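Alanine racemase (Acinetobacter baumannii, PDB 4QHR) is a two-domain protein of the alanine racemase family, joining a TIM-barrel N-terminal domain to a mainly beta-stranded C-terminal domain. Local coordinates at residues Y15-V20 with I212-A217; F236-I241 with V269-G274; D275-A280 with E321-H326; K283-A288 with D330-A335; V287-K292 with I307-T312. All coordinates share one frame; numbering follows the deposited sequence.

How the contacts relate
From the N terminus, contact 1 closes the longest loop: helix 10-23 meets the 3-10 turn after strand 207-208, with most of the TIM barrel between them in sequence. The other four lie in the C-terminal domain. Contact 2 joins strand 234-246 to the chain leaving strand 264-269, and contact 3 then ties 275-280 to 321-326, whose Leu322 and Trp323 pair with Phe236 of contact 2. Contact 4, linking 283-288 to helix 329-335, crosses contact 3. Contact 5 lies inside the span of contact 3 and starts from the same strand as contact 4, sharing Val287 and Ala288. Between the domains, Ala217 of contact 1 packs on Asp330 of contact 4.

Contact 1: residues Y15-V20 with I212-A217; sequences YNLNRV and IMLYGA
Asn16 supplies the polar link to the 3-10 turn 212-215. Its ND2 donates to Leu214 O at 2.9 Å, nearly straight (166°), with the acceptor almost in the amide plane of Asn16 while the donor stands well above the carbonyl plane of Leu214. The carboxamide is held at its other end too, because Asn16 OD1 accepts from Lys231 N. Asn16 CB also rests 3.4 Å from Met213 O. Helix 10-23 leads into strand 28-32, the first of the barrel, and the turn follows strand 207-208, the eighth, so the contact lies at the seam where this TIM barrel closes. The apolar part lies further along the helix. Met213 bends at its last torsion (chi3 -70°), carrying CE to 3.7 Å from Val20 CG2. Leu214 and Leu17 run side by side, pointing the same way, Leu214 CD2 4.0 Å from Leu17 CD1, and Leu214 CD2 also meets Val20 CG2. Leu17 and Val20 both pack on Ile29, while Ile212 N bonds a phosphate oxygen of the modified lysine at position 34.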
# COMPACT_ATOMS: atom_id res chain seq x y z
N TYR A 15 9.32 1.92 -24.71
CA TYR A 15 8.33 2.33 -25.70
C TYR A 15 7.59 3.64 -25.31
O TYR A 15 7.35 4.52 -26.13
CB TYR A 15 7.33 1.19 -25.89
CG TYR A 15 6.31 1.43 -26.93
CD1 TYR A 15 5.12 2.11 -26.63
CD2 TYR A 15 6.51 0.98 -28.23
CE1 TYR A 15 4.17 2.33 -27.62
CE2 TYR A 15 5.56 1.19 -29.20
CZ TYR A 15 4.40 1.86 -28.89
OH TYR A 15 3.46 2.06 -29.86
N ASN A 16 7.19 3.71 -24.04
CA ASN A 16 6.44 4.87 -23.56
C ASN A 16 7.34 6.08 -23.48
O ASN A 16 6.91 7.19 -23.75
CB ASN A 16 5.89 4.52 -22.18
CG ASN A 16 4.93 3.36 -22.20
OD1 ASN A 16 4.27 3.10 -23.24
ND2 ASN A 16 4.79 2.68 -21.08
N LEU A 17 8.61 5.87 -23.13
CA LEU A 17 9.57 6.99 -23.15
C LEU A 17 9.71 7.52 -24.60
O LEU A 17 9.77 8.75 -24.82
CB LEU A 17 10.92 6.57 -22.60
CG LEU A 17 12.00 7.65 -22.59
CD1 LEU A 17 11.58 8.94 -21.93
CD2 LEU A 17 13.26 7.13 -21.95
N ASN A 18 9.70 6.59 -25.55
CA ASN A 18 9.77 6.94 -26.94
C ASN A 18 8.53 7.67 -27.38
O ASN A 18 8.63 8.55 -28.25
CB ASN A 18 10.06 5.73 -27.84
CG ASN A 18 10.35 6.15 -29.27
OD1 ASN A 18 11.37 6.80 -29.53
ND2 ASN A 18 9.46 5.85 -30.16
N ARG A 19 7.37 7.34 -26.81
CA ARG A 19 6.18 8.12 -27.04
C ARG A 19 6.34 9.58 -26.62
O ARG A 19 5.91 10.50 -27.34
CB ARG A 19 4.94 7.50 -26.40
CG ARG A 19 4.54 6.13 -26.97
CD ARG A 19 3.75 6.23 -28.29
NE ARG A 19 2.49 6.92 -28.03
CZ ARG A 19 2.10 8.08 -28.56
NH1 ARG A 19 2.84 8.74 -29.47
NH2 ARG A 19 0.90 8.58 -28.22
N VAL A 20 6.97 9.81 -25.48
CA VAL A 20 7.23 11.19 -25.07
C VAL A 20 8.02 11.93 -26.13
O VAL A 20 7.69 13.08 -26.48
CB VAL A 20 8.00 11.29 -23.71
CG1 VAL A 20 8.17 12.76 -23.34
CG2 VAL A 20 7.25 10.51 -22.63
N ILE A 212 3.35 9.51 -15.15
CA ILE A 212 2.44 8.39 -15.29
C ILE A 212 2.50 7.72 -16.66
O ILE A 212 2.39 6.49 -16.76
CB ILE A 212 0.99 8.76 -14.88
CG1 ILE A 212 0.17 7.49 -14.68
CG2 ILE A 212 0.35 9.73 -15.88
CD1 ILE A 212 0.62 6.62 -13.53
N MET A 213 2.65 8.49 -17.74
CA MET A 213 2.65 7.86 -19.07
C MET A 213 3.84 6.90 -19.29
O MET A 213 3.71 5.92 -20.05
CB MET A 213 2.59 8.88 -20.22
CG MET A 213 3.78 9.80 -20.32
SD MET A 213 3.57 11.13 -21.51
CE MET A 213 3.60 10.28 -23.08
N LEU A 214 4.95 7.14 -18.62
CA LEU A 214 6.11 6.23 -18.72
C LEU A 214 5.77 4.80 -18.31
O LEU A 214 6.30 3.83 -18.90
CB LEU A 214 7.26 6.74 -17.88
CG LEU A 214 7.88 8.11 -18.15
CD1 LEU A 214 9.04 8.35 -17.21
CD2 LEU A 214 8.40 8.21 -19.57
N TYR A 215 4.84 4.70 -17.33
CA TYR A 215 4.43 3.47 -16.69
C TYR A 215 3.24 2.78 -17.40
O TYR A 215 2.81 1.70 -17.04
CB TYR A 215 4.16 3.73 -15.18
CG TYR A 215 5.38 4.39 -14.55
CD1 TYR A 215 6.52 3.70 -14.37
CD2 TYR A 215 5.36 5.75 -14.19
CE1 TYR A 215 7.67 4.31 -13.83
CE2 TYR A 215 6.45 6.39 -13.67
CZ TYR A 215 7.61 5.67 -13.51
OH TYR A 215 8.69 6.32 -12.96
N GLY A 216 2.79 3.38 -18.50
CA GLY A 216 1.72 2.81 -19.26
C GLY A 216 0.44 2.77 -18.48
O GLY A 216 -0.29 1.81 -18.52
N ALA A 217 0.16 3.85 -17.81
CA ALA A 217 -1.12 4.10 -17.22
C ALA A 217 -1.54 5.49 -17.72
O ALA A 217 -0.71 6.29 -18.19
CB ALA A 217 -1.04 4.02 -15.69

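Contact 2: residues F236-I241 with V269-G274; sequences FTAEII and VSIGYG
Glu239 and Ser270 exchange two polar bonds across the contact. Ser270 N donates to Glu239 O at 2.9 Å, tilted 16° from the carbonyl plane. In return Glu239 N reaches Ser270 OG through a weak bond of 3.3 Å; the serine torsion (chi1 58°) sets OG between its own N and carbonyl carbon, from where it faces that N-H. The same hydroxyl is bonded to Gln3 O. Glu239 O is met a second time by the CA-H of Val269, with CA 3.3 Å away.

On the backbone, Ile240 and Val269 form an antiparallel, non-hydrogen-bonded pair at the end of strand 264-269. Just beyond it Ser270 sits at the centre of an inverse gamma turn, where the chain after strand 264-269 turns away from strand 234-246.

The apolar contacts follow the departing chain. Ala238 CB lies 3.7 Å from Val269 CG1 and 3.8 Å from Ile271 CB. Phe236 and Ile271 come from opposite directions, and Ile271 CD1 meets the ring obliquely, 3.7 Å from CZ. At the other end Ile241 CG2 touches Ser270 CB.

One sound backbone bond thus marks the point where pairing stops. Past it a serine hydroxyl offers Glu239 N only a weak acceptor, and hydrophobic side chains take over from hydrogen bonds in holding the loop to the strand.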
# COMPACT_ATOMS: atom_id res chain seq x y z
N PHE A 236 0.35 -7.33 -12.26
CA PHE A 236 0.26 -7.74 -10.85
C PHE A 236 -0.55 -9.05 -10.88
O PHE A 236 -1.72 -9.05 -11.28
CB PHE A 236 -0.44 -6.62 -10.05
CG PHE A 236 -0.55 -6.83 -8.54
CD1 PHE A 236 0.34 -7.63 -7.80
CD2 PHE A 236 -1.53 -6.15 -7.86
CE1 PHE A 236 0.19 -7.74 -6.41
CE2 PHE A 236 -1.69 -6.27 -6.49
CZ PHE A 236 -0.84 -7.07 -5.77
N THR A 237 0.09 -10.15 -10.49
CA THR A 237 -0.55 -11.48 -10.47
C THR A 237 -0.59 -12.21 -9.13
O THR A 237 0.14 -11.92 -8.20
CB THR A 237 0.06 -12.43 -11.53
OG1 THR A 237 1.34 -12.92 -11.11
CG2 THR A 237 0.14 -11.72 -12.90
N ALA A 238 -1.50 -13.20 -9.05
CA ALA A 238 -1.55 -14.15 -7.96
C ALA A 238 -2.14 -15.48 -8.53
O ALA A 238 -2.25 -15.64 -9.73
CB ALA A 238 -2.36 -13.60 -6.77
N GLU A 239 -2.44 -16.44 -7.69
CA GLU A 239 -2.94 -17.73 -8.13
C GLU A 239 -4.15 -18.18 -7.33
O GLU A 239 -4.39 -17.76 -6.17
CB GLU A 239 -1.83 -18.82 -8.05
CG GLU A 239 -0.85 -18.77 -9.22
CD GLU A 239 0.21 -19.83 -9.12
OE1 GLU A 239 0.05 -20.76 -8.27
OE2 GLU A 239 1.20 -19.72 -9.86
N ILE A 240 -4.92 -19.03 -7.98
CA ILE A 240 -6.02 -19.73 -7.31
C ILE A 240 -5.53 -20.75 -6.29
O ILE A 240 -4.76 -21.63 -6.62
CB ILE A 240 -6.98 -20.36 -8.31
CG1 ILE A 240 -7.71 -19.21 -9.01
CG2 ILE A 240 -7.96 -21.27 -7.57
CD1 ILE A 240 -8.61 -19.61 -10.18
N ILE A 241 -5.99 -20.62 -5.05
CA ILE A 241 -5.56 -21.48 -3.94
C ILE A 241 -6.65 -22.41 -3.41
O ILE A 241 -6.34 -23.32 -2.63
CB ILE A 241 -4.93 -20.65 -2.80
CG1 ILE A 241 -5.90 -19.63 -2.20
CG2 ILE A 241 -3.70 -19.91 -3.34
CD1 ILE A 241 -5.43 -19.01 -0.89
N VAL A 269 -8.22 -16.58 -4.29
CA VAL A 269 -6.98 -16.16 -4.89
C VAL A 269 -6.03 -15.63 -3.82
O VAL A 269 -6.46 -14.98 -2.87
CB VAL A 269 -7.26 -15.02 -5.89
CG1 VAL A 269 -5.98 -14.48 -6.46
CG2 VAL A 269 -8.15 -15.54 -7.02
N SER A 270 -4.73 -15.87 -4.01
CA SER A 270 -3.75 -15.51 -3.05
C SER A 270 -3.28 -14.04 -3.21
O SER A 270 -2.10 -13.79 -3.44
CB SER A 270 -2.54 -16.44 -3.11
OG SER A 270 -1.93 -16.45 -4.42
N ILE A 271 -4.20 -13.13 -3.05
CA ILE A 271 -3.84 -11.70 -2.92
C ILE A 271 -4.85 -11.02 -2.03
O ILE A 271 -6.01 -11.46 -2.00
CB ILE A 271 -3.81 -11.04 -4.29
CG1 ILE A 271 -2.79 -9.93 -4.29
CG2 ILE A 271 -5.20 -10.49 -4.70
CD1 ILE A 271 -1.37 -10.44 -4.32
N GLY A 272 -4.43 -9.96 -1.32
CA GLY A 272 -5.39 -9.12 -0.60
C GLY A 272 -4.78 -7.78 -0.31
O GLY A 272 -3.72 -7.43 -0.88
N TYR A 273 -5.37 -7.02 0.61
CA TYR A 273 -4.89 -5.68 0.84
C TYR A 273 -3.57 -5.65 1.54
O TYR A 273 -2.92 -4.63 1.49
CB TYR A 273 -5.91 -4.73 1.49
CG TYR A 273 -6.34 -5.18 2.87
CD1 TYR A 273 -5.57 -4.95 3.98
CD2 TYR A 273 -7.58 -5.81 3.04
CE1 TYR A 273 -6.01 -5.37 5.26
CE2 TYR A 273 -8.02 -6.19 4.27
CZ TYR A 273 -7.23 -6.00 5.36
OH TYR A 273 -7.73 -6.48 6.57
N GLY A 274 -3.17 -6.77 2.16
CA GLY A 274 -1.84 -6.93 2.73
C GLY A 274 -0.74 -7.02 1.70
O GLY A 274 0.46 -6.87 2.05

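Contact 3: residues D275-A280 with E321-H326; sequences DGYPRA and ELWGNH
Tyr277 lies across Leu322, the first residue of a classic beta bulge in the C-terminal domain, in which Leu322 and Trp323 both face Phe236. This is the tight part of the contact. Leu322 CB and CD2 each approach Tyr277 CE1 to 3.6 Å, the leucine crossing the phenol at a slant. The tyrosine torsion, CG anti to its N (chi1 -170°), swings the ring from the loop 275-280 toward the bulge. Trp323 offers a corner of its indole: CZ3 is 4.0 Å from Tyr277 CD1, and Pro278 CD sits at the indole edge, close to its plane. Pro278 CD also lies over one face of the Tyr277 ring, which therefore lies between Pro278 and Leu322.

Away from these side chains the segments diverge. Arg279 N turns to Glu342 of the second subunit. At the exposed end of 321-326, the carboxylate of Glu321 folds back on His326, receiving ND1 at OE1 (2.6 Å) and the backbone N at OE2 (2.8 Å), both on syn lone pairs. The polar link across the contact is made by a water in the plane of the phenol: it accepts from Tyr277 OH at 2.6 Å and donates to Leu322 O at 2.9 Å.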
# COMPACT_ATOMS: atom_id res chain seq x y z
N ASP A 275 -1.12 -7.28 0.45
CA ASP A 275 -0.21 -7.17 -0.69
C ASP A 275 -0.29 -5.84 -1.41
O ASP A 275 0.52 -5.56 -2.27
CB ASP A 275 -0.52 -8.24 -1.70
CG ASP A 275 -0.48 -9.56 -1.11
OD1 ASP A 275 0.67 -10.05 -0.98
OD2 ASP A 275 -1.58 -10.08 -0.72
N GLY A 276 -1.26 -5.03 -1.03
CA GLY A 276 -1.54 -3.77 -1.71
C GLY A 276 -2.65 -3.86 -2.75
O GLY A 276 -2.89 -2.89 -3.43
N TYR A 277 -3.36 -4.99 -2.84
CA TYR A 277 -4.56 -5.01 -3.64
C TYR A 277 -5.69 -4.27 -2.89
O TYR A 277 -5.90 -4.57 -1.72
CB TYR A 277 -4.96 -6.45 -3.91
CG TYR A 277 -6.08 -6.60 -4.94
CD1 TYR A 277 -5.83 -6.38 -6.29
CD2 TYR A 277 -7.34 -6.93 -4.57
CE1 TYR A 277 -6.84 -6.52 -7.24
CE2 TYR A 277 -8.36 -7.10 -5.50
CZ TYR A 277 -8.11 -6.88 -6.84
OH TYR A 277 -9.14 -7.04 -7.76
N PRO A 278 -6.38 -3.30 -3.52
CA PRO A 278 -7.24 -2.41 -2.75
C PRO A 278 -8.48 -3.13 -2.25
O PRO A 278 -8.96 -4.04 -2.92
CB PRO A 278 -7.65 -1.31 -3.74
CG PRO A 278 -6.79 -1.46 -4.92
CD PRO A 278 -6.29 -2.87 -4.95
N ARG A 279 -8.98 -2.70 -1.09
CA ARG A 279 -10.05 -3.39 -0.40
C ARG A 279 -11.42 -2.88 -0.80
O ARG A 279 -12.33 -3.71 -1.01
CB ARG A 279 -9.93 -3.18 1.14
CG ARG A 279 -11.01 -3.78 1.98
CD ARG A 279 -10.80 -3.58 3.49
NE ARG A 279 -12.03 -3.94 4.21
CZ ARG A 279 -13.08 -3.11 4.39
NH1 ARG A 279 -13.05 -1.84 3.95
NH2 ARG A 279 -14.15 -3.53 5.05
N ALA A 280 -11.60 -1.57 -0.83
CA ALA A 280 -12.95 -1.03 -0.78
C ALA A 280 -13.39 -0.52 -2.17
O ALA A 280 -12.82 0.41 -2.70
CB ALA A 280 -13.05 0.05 0.28
N GLU A 321 -4.70 -12.37 -13.07
CA GLU A 321 -4.17 -11.04 -13.27
C GLU A 321 -5.02 -10.01 -12.55
O GLU A 321 -6.22 -9.86 -12.85
CB GLU A 321 -4.08 -10.71 -14.76
CG GLU A 321 -3.61 -9.28 -15.04
CD GLU A 321 -3.54 -9.00 -16.54
OE1 GLU A 321 -3.14 -9.95 -17.27
OE2 GLU A 321 -3.92 -7.90 -16.99
N LEU A 322 -4.41 -9.27 -11.62
CA LEU A 322 -5.12 -8.24 -10.89
C LEU A 322 -5.09 -6.94 -11.67
O LEU A 322 -6.09 -6.25 -11.76
CB LEU A 322 -4.54 -8.10 -9.51
CG LEU A 322 -4.58 -9.48 -8.88
CD1 LEU A 322 -3.47 -9.59 -7.91
CD2 LEU A 322 -5.97 -9.79 -8.33
N TRP A 323 -3.97 -6.63 -12.28
CA TRP A 323 -3.96 -5.68 -13.34
C TRP A 323 -2.74 -5.88 -14.18
O TRP A 323 -1.78 -6.55 -13.73
CB TRP A 323 -4.04 -4.25 -12.81
CG TRP A 323 -2.98 -3.78 -11.85
CD1 TRP A 323 -1.69 -3.38 -12.16
CD2 TRP A 323 -3.15 -3.52 -10.47
NE1 TRP A 323 -1.06 -2.93 -11.02
CE2 TRP A 323 -1.94 -3.02 -9.97
CE3 TRP A 323 -4.22 -3.70 -9.57
CZ2 TRP A 323 -1.76 -2.68 -8.63
CZ3 TRP A 323 -4.03 -3.36 -8.24
CH2 TRP A 323 -2.80 -2.84 -7.80
N GLY A 324 -2.78 -5.36 -15.40
CA GLY A 324 -1.69 -5.52 -16.37
C GLY A 324 -2.21 -5.22 -17.78
O GLY A 324 -2.88 -4.23 -17.99
N ASN A 325 -1.89 -6.05 -18.75
CA ASN A 325 -2.36 -5.77 -20.12
C ASN A 325 -3.83 -6.16 -20.40
O ASN A 325 -4.42 -5.69 -21.39
CB ASN A 325 -1.49 -6.49 -21.12
CG ASN A 325 -0.13 -5.89 -21.25
OD1 ASN A 325 0.88 -6.46 -20.78
ND2 ASN A 325 -0.08 -4.75 -21.88
N HIS A 326 -4.41 -7.02 -19.56
CA HIS A 326 -5.77 -7.53 -19.79
C HIS A 326 -6.77 -6.91 -18.88
O HIS A 326 -7.87 -6.60 -19.34
CB HIS A 326 -5.78 -9.05 -19.68
CG HIS A 326 -4.68 -9.67 -20.47
ND1 HIS A 326 -3.51 -10.06 -19.88
CD2 HIS A 326 -4.51 -9.83 -21.80
CE1 HIS A 326 -2.69 -10.53 -20.81
NE2 HIS A 326 -3.27 -10.38 -21.99
O HOH W 1 -8.56 -6.60 -10.22

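Contact 4: residues K283-A288 with D330-A335; sequences KQNFVA and DDVAEA
Lys283 NZ forms a salt bridge with Glu334 OE2 at 3.1 Å, on the exposed side of the contact; taken as a hydrogen bond it is weak. The lysine chain is bent at chi3 (-35°) and crosses the glutamate at a slant, while Glu334, extended beyond CG, reaches out from its helix to meet the ammonium group. A second polar link joins the backbones: Lys283 N points at Ala335 O, but at 3.5 Å this bond too is weak. It lies at the last residue of helix 329-335, and the backbone of Ala335 also bonds that of Val282.

The buried side of the contact is packing. Ala335 CB lies 3.8 Å from Gln284 O and 4.1 Å from Asn285 CB. Asn285, its CG turned anti to the backbone N (chi1 -171°), lays its amide across Val332: OD1 is 3.8 Å from Val332 CA, and ND2 is 4.0 Å from Val332 CG1. OD1 also accepts a hydrogen bond from Arg327 NH2, which satisfies this oxygen where it rests against the valine.

The backbone of Asn285 hydrogen-bonds that of Val296 in strand 292-297, so the contact joins the sheet to helix 329-335, which in turn packs on Leu343 of helix 340-345 through Val332 and Ala333.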
# COMPACT_ATOMS: atom_id res chain seq x y z
N LYS A 283 -17.89 0.19 -7.27
CA LYS A 283 -18.55 -0.46 -8.40
C LYS A 283 -17.93 -1.82 -8.42
O LYS A 283 -16.91 -2.02 -7.77
CB LYS A 283 -18.20 0.23 -9.73
CG LYS A 283 -17.99 1.74 -9.66
CD LYS A 283 -17.96 2.46 -11.02
CE LYS A 283 -17.32 1.67 -12.16
NZ LYS A 283 -17.56 2.37 -13.47
N GLN A 284 -18.47 -2.72 -9.23
CA GLN A 284 -17.96 -4.09 -9.36
C GLN A 284 -16.54 -4.10 -10.01
O GLN A 284 -16.27 -3.42 -11.02
CB GLN A 284 -18.95 -4.90 -10.21
CG GLN A 284 -18.65 -6.40 -10.32
CD GLN A 284 -19.82 -7.20 -10.91
OE1 GLN A 284 -20.54 -6.76 -11.86
NE2 GLN A 284 -20.02 -8.41 -10.37
N ASN A 285 -15.65 -4.90 -9.45
CA ASN A 285 -14.31 -5.03 -9.97
C ASN A 285 -14.14 -6.43 -10.54
O ASN A 285 -14.89 -7.36 -10.18
CB ASN A 285 -13.30 -4.77 -8.83
CG ASN A 285 -11.89 -4.67 -9.34
OD1 ASN A 285 -11.67 -4.15 -10.43
ND2 ASN A 285 -10.93 -5.29 -8.62
N PHE A 286 -13.17 -6.58 -11.44
CA PHE A 286 -12.90 -7.82 -12.13
C PHE A 286 -11.41 -8.13 -12.07
O PHE A 286 -10.59 -7.22 -11.93
CB PHE A 286 -13.35 -7.70 -13.60
CG PHE A 286 -14.84 -7.47 -13.75
CD1 PHE A 286 -15.33 -6.20 -13.71
CD2 PHE A 286 -15.73 -8.53 -13.90
CE1 PHE A 286 -16.72 -5.96 -13.79
CE2 PHE A 286 -17.10 -8.31 -14.00
CZ PHE A 286 -17.59 -7.00 -13.93
N VAL A 287 -11.09 -9.41 -12.19
CA VAL A 287 -9.75 -9.86 -12.50
C VAL A 287 -9.74 -10.52 -13.90
O VAL A 287 -10.80 -10.86 -14.45
CB VAL A 287 -9.21 -10.84 -11.48
CG1 VAL A 287 -9.23 -10.22 -10.08
CG2 VAL A 287 -10.01 -12.16 -11.46
N ALA A 288 -8.55 -10.74 -14.45
CA ALA A 288 -8.41 -11.34 -15.77
C ALA A 288 -7.84 -12.73 -15.60
O ALA A 288 -6.80 -12.92 -14.93
CB ALA A 288 -7.52 -10.50 -16.64
N ASP A 330 -6.04 1.36 -14.50
CA ASP A 330 -7.00 2.50 -14.34
C ASP A 330 -8.48 2.07 -14.23
O ASP A 330 -9.29 2.80 -13.67
CB ASP A 330 -6.84 3.55 -15.47
CG ASP A 330 -5.50 4.19 -15.45
OD1 ASP A 330 -5.20 4.84 -14.44
OD2 ASP A 330 -4.76 4.01 -16.44
N ASP A 331 -8.85 0.92 -14.79
CA ASP A 331 -10.21 0.39 -14.56
C ASP A 331 -10.36 -0.13 -13.12
O ASP A 331 -11.38 0.08 -12.46
CB ASP A 331 -10.58 -0.70 -15.56
CG ASP A 331 -10.66 -0.19 -16.99
OD1 ASP A 331 -10.92 0.99 -17.15
OD2 ASP A 331 -10.48 -0.95 -17.94
N VAL A 332 -9.33 -0.81 -12.63
CA VAL A 332 -9.33 -1.23 -11.21
C VAL A 332 -9.41 -0.00 -10.31
O VAL A 332 -10.23 0.05 -9.36
CB VAL A 332 -8.08 -2.06 -10.82
CG1 VAL A 332 -8.19 -2.47 -9.39
CG2 VAL A 332 -7.96 -3.28 -11.69
N ALA A 333 -8.58 1.01 -10.60
CA ALA A 333 -8.69 2.27 -9.84
C ALA A 333 -10.10 2.88 -9.79
O ALA A 333 -10.59 3.28 -8.74
CB ALA A 333 -7.70 3.29 -10.36
N GLU A 334 -10.71 2.97 -10.94
CA GLU A 334 -12.03 3.57 -11.04
C GLU A 334 -13.04 2.78 -10.20
O GLU A 334 -13.80 3.38 -9.46
CB GLU A 334 -12.49 3.67 -12.51
CG GLU A 334 -13.88 4.28 -12.63
CD GLU A 334 -14.61 3.94 -13.93
OE1 GLU A 334 -14.29 2.94 -14.61
OE2 GLU A 334 -15.58 4.66 -14.25
N ALA A 335 -12.99 1.45 -10.24
CA ALA A 335 -13.85 0.65 -9.36
C ALA A 335 -13.57 0.84 -7.88
O ALA A 335 -14.44 0.66 -7.05
CB ALA A 335 -13.76 -0.83 -9.72

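Contact 5: residues V287-K292 with I307-T312; sequences VAIDGK and IDVTNT
Val287 and Ile307 cross at about a right angle, their CG2 methyls 3.9 Å apart, in the buried half of the contact. Ile289 also reaches toward Ile307, tip to tip, though the modelled separation of their CD1 atoms is too short to trust. Toward solvent, Thr312 CG2 sits 3.9 Å from Ile289 O and 4.1 Å from Lys292 CD; Lys292 and Thr312 slide past each other in opposite directions.

Two turns position these groups. Ile289 to Lys292 is a type I' turn, the tip of a beta hairpin, closed by paired backbone bonds; across it Lys292 NZ donates to Asp290 O at 2.9 Å. Val309 to Thr312 is a type I turn. At its start Asp308 OD1 accepts from Thr310 N, an Asx turn that overlaps it, and takes Thr310 OG1 at 2.7 Å on its syn lone pair.

Strand 292-297 pairs with both 286-289 and 305-308, so the contact spans the strand between them, while 305-308 continues the sheet to 264-269.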
# COMPACT_ATOMS: atom_id res chain seq x y z
N VAL A 287 -11.09 -9.41 -12.19
CA VAL A 287 -9.75 -9.86 -12.50
C VAL A 287 -9.74 -10.52 -13.90
O VAL A 287 -10.80 -10.86 -14.45
CB VAL A 287 -9.21 -10.84 -11.48
CG1 VAL A 287 -9.23 -10.22 -10.08
CG2 VAL A 287 -10.01 -12.16 -11.46
N ALA A 288 -8.55 -10.74 -14.45
CA ALA A 288 -8.41 -11.34 -15.77
C ALA A 288 -7.84 -12.73 -15.60
O ALA A 288 -6.80 -12.92 -14.93
CB ALA A 288 -7.52 -10.50 -16.64
N ILE A 289 -8.54 -13.72 -16.15
CA ILE A 289 -8.12 -15.14 -16.05
C ILE A 289 -8.48 -15.83 -17.36
O ILE A 289 -9.63 -15.73 -17.79
CB ILE A 289 -8.90 -15.93 -14.95
CG1 ILE A 289 -8.76 -15.27 -13.60
CG2 ILE A 289 -8.46 -17.40 -14.93
CD1 ILE A 289 -9.54 -15.94 -12.48
N ASP A 290 -7.52 -16.53 -17.98
CA ASP A 290 -7.75 -17.42 -19.12
C ASP A 290 -8.43 -16.64 -20.29
O ASP A 290 -9.28 -17.20 -21.00
CB ASP A 290 -8.59 -18.65 -18.67
CG ASP A 290 -8.64 -19.78 -19.75
OD1 ASP A 290 -7.59 -20.12 -20.30
OD2 ASP A 290 -9.74 -20.32 -20.05
N GLY A 291 -8.08 -15.36 -20.45
CA GLY A 291 -8.72 -14.52 -21.46
C GLY A 291 -10.11 -14.00 -21.16
O GLY A 291 -10.75 -13.38 -22.04
N LYS A 292 -10.58 -14.21 -19.94
CA LYS A 292 -11.87 -13.70 -19.50
C LYS A 292 -11.70 -12.73 -18.34
O LYS A 292 -10.64 -12.59 -17.75
CB LYS A 292 -12.77 -14.84 -19.03
CG LYS A 292 -13.39 -15.61 -20.19
CD LYS A 292 -12.84 -17.00 -20.30
CE LYS A 292 -13.04 -17.57 -21.69
NZ LYS A 292 -11.75 -18.19 -22.14
N ILE A 307 -13.40 -14.82 -6.26
CA ILE A 307 -13.82 -14.50 -7.60
C ILE A 307 -14.87 -15.52 -8.06
O ILE A 307 -14.84 -16.70 -7.65
CB ILE A 307 -12.64 -14.44 -8.58
CG1 ILE A 307 -11.95 -15.76 -8.68
CG2 ILE A 307 -11.58 -13.38 -8.14
CD1 ILE A 307 -10.72 -15.66 -9.53
N ASP A 308 -15.80 -15.04 -8.87
CA ASP A 308 -16.79 -15.89 -9.49
C ASP A 308 -16.19 -16.48 -10.75
O ASP A 308 -15.95 -15.76 -11.70
CB ASP A 308 -18.04 -15.07 -9.81
CG ASP A 308 -19.09 -15.86 -10.55
OD1 ASP A 308 -18.94 -17.07 -10.70
OD2 ASP A 308 -20.09 -15.22 -10.97
N VAL A 309 -15.98 -17.80 -10.73
CA VAL A 309 -15.39 -18.51 -11.85
C VAL A 309 -16.40 -19.42 -12.53
O VAL A 309 -16.02 -20.26 -13.34
CB VAL A 309 -14.15 -19.33 -11.45
CG1 VAL A 309 -13.01 -18.37 -11.11
CG2 VAL A 309 -14.42 -20.31 -10.31
N THR A 310 -17.67 -19.26 -12.22
CA THR A 310 -18.72 -20.07 -12.83
C THR A 310 -18.52 -20.24 -14.36
O THR A 310 -18.53 -21.37 -14.87
CB THR A 310 -20.13 -19.54 -12.49
OG1 THR A 310 -20.24 -19.44 -11.06
CG2 THR A 310 -21.22 -20.52 -13.01
N ASN A 311 -18.24 -19.14 -15.06
CA ASN A 311 -18.14 -19.15 -16.53
C ASN A 311 -16.75 -19.42 -17.11
O ASN A 311 -16.60 -19.35 -18.32
CB ASN A 311 -18.64 -17.79 -17.07
N THR A 312 -15.75 -19.76 -16.28
CA THR A 312 -14.34 -19.77 -16.67
C THR A 312 -13.64 -21.05 -16.20
O THR A 312 -13.72 -21.43 -15.02
CB THR A 312 -13.64 -18.53 -16.04
OG1 THR A 312 -14.38 -17.34 -16.37
CG2 THR A 312 -12.19 -18.37 -16.51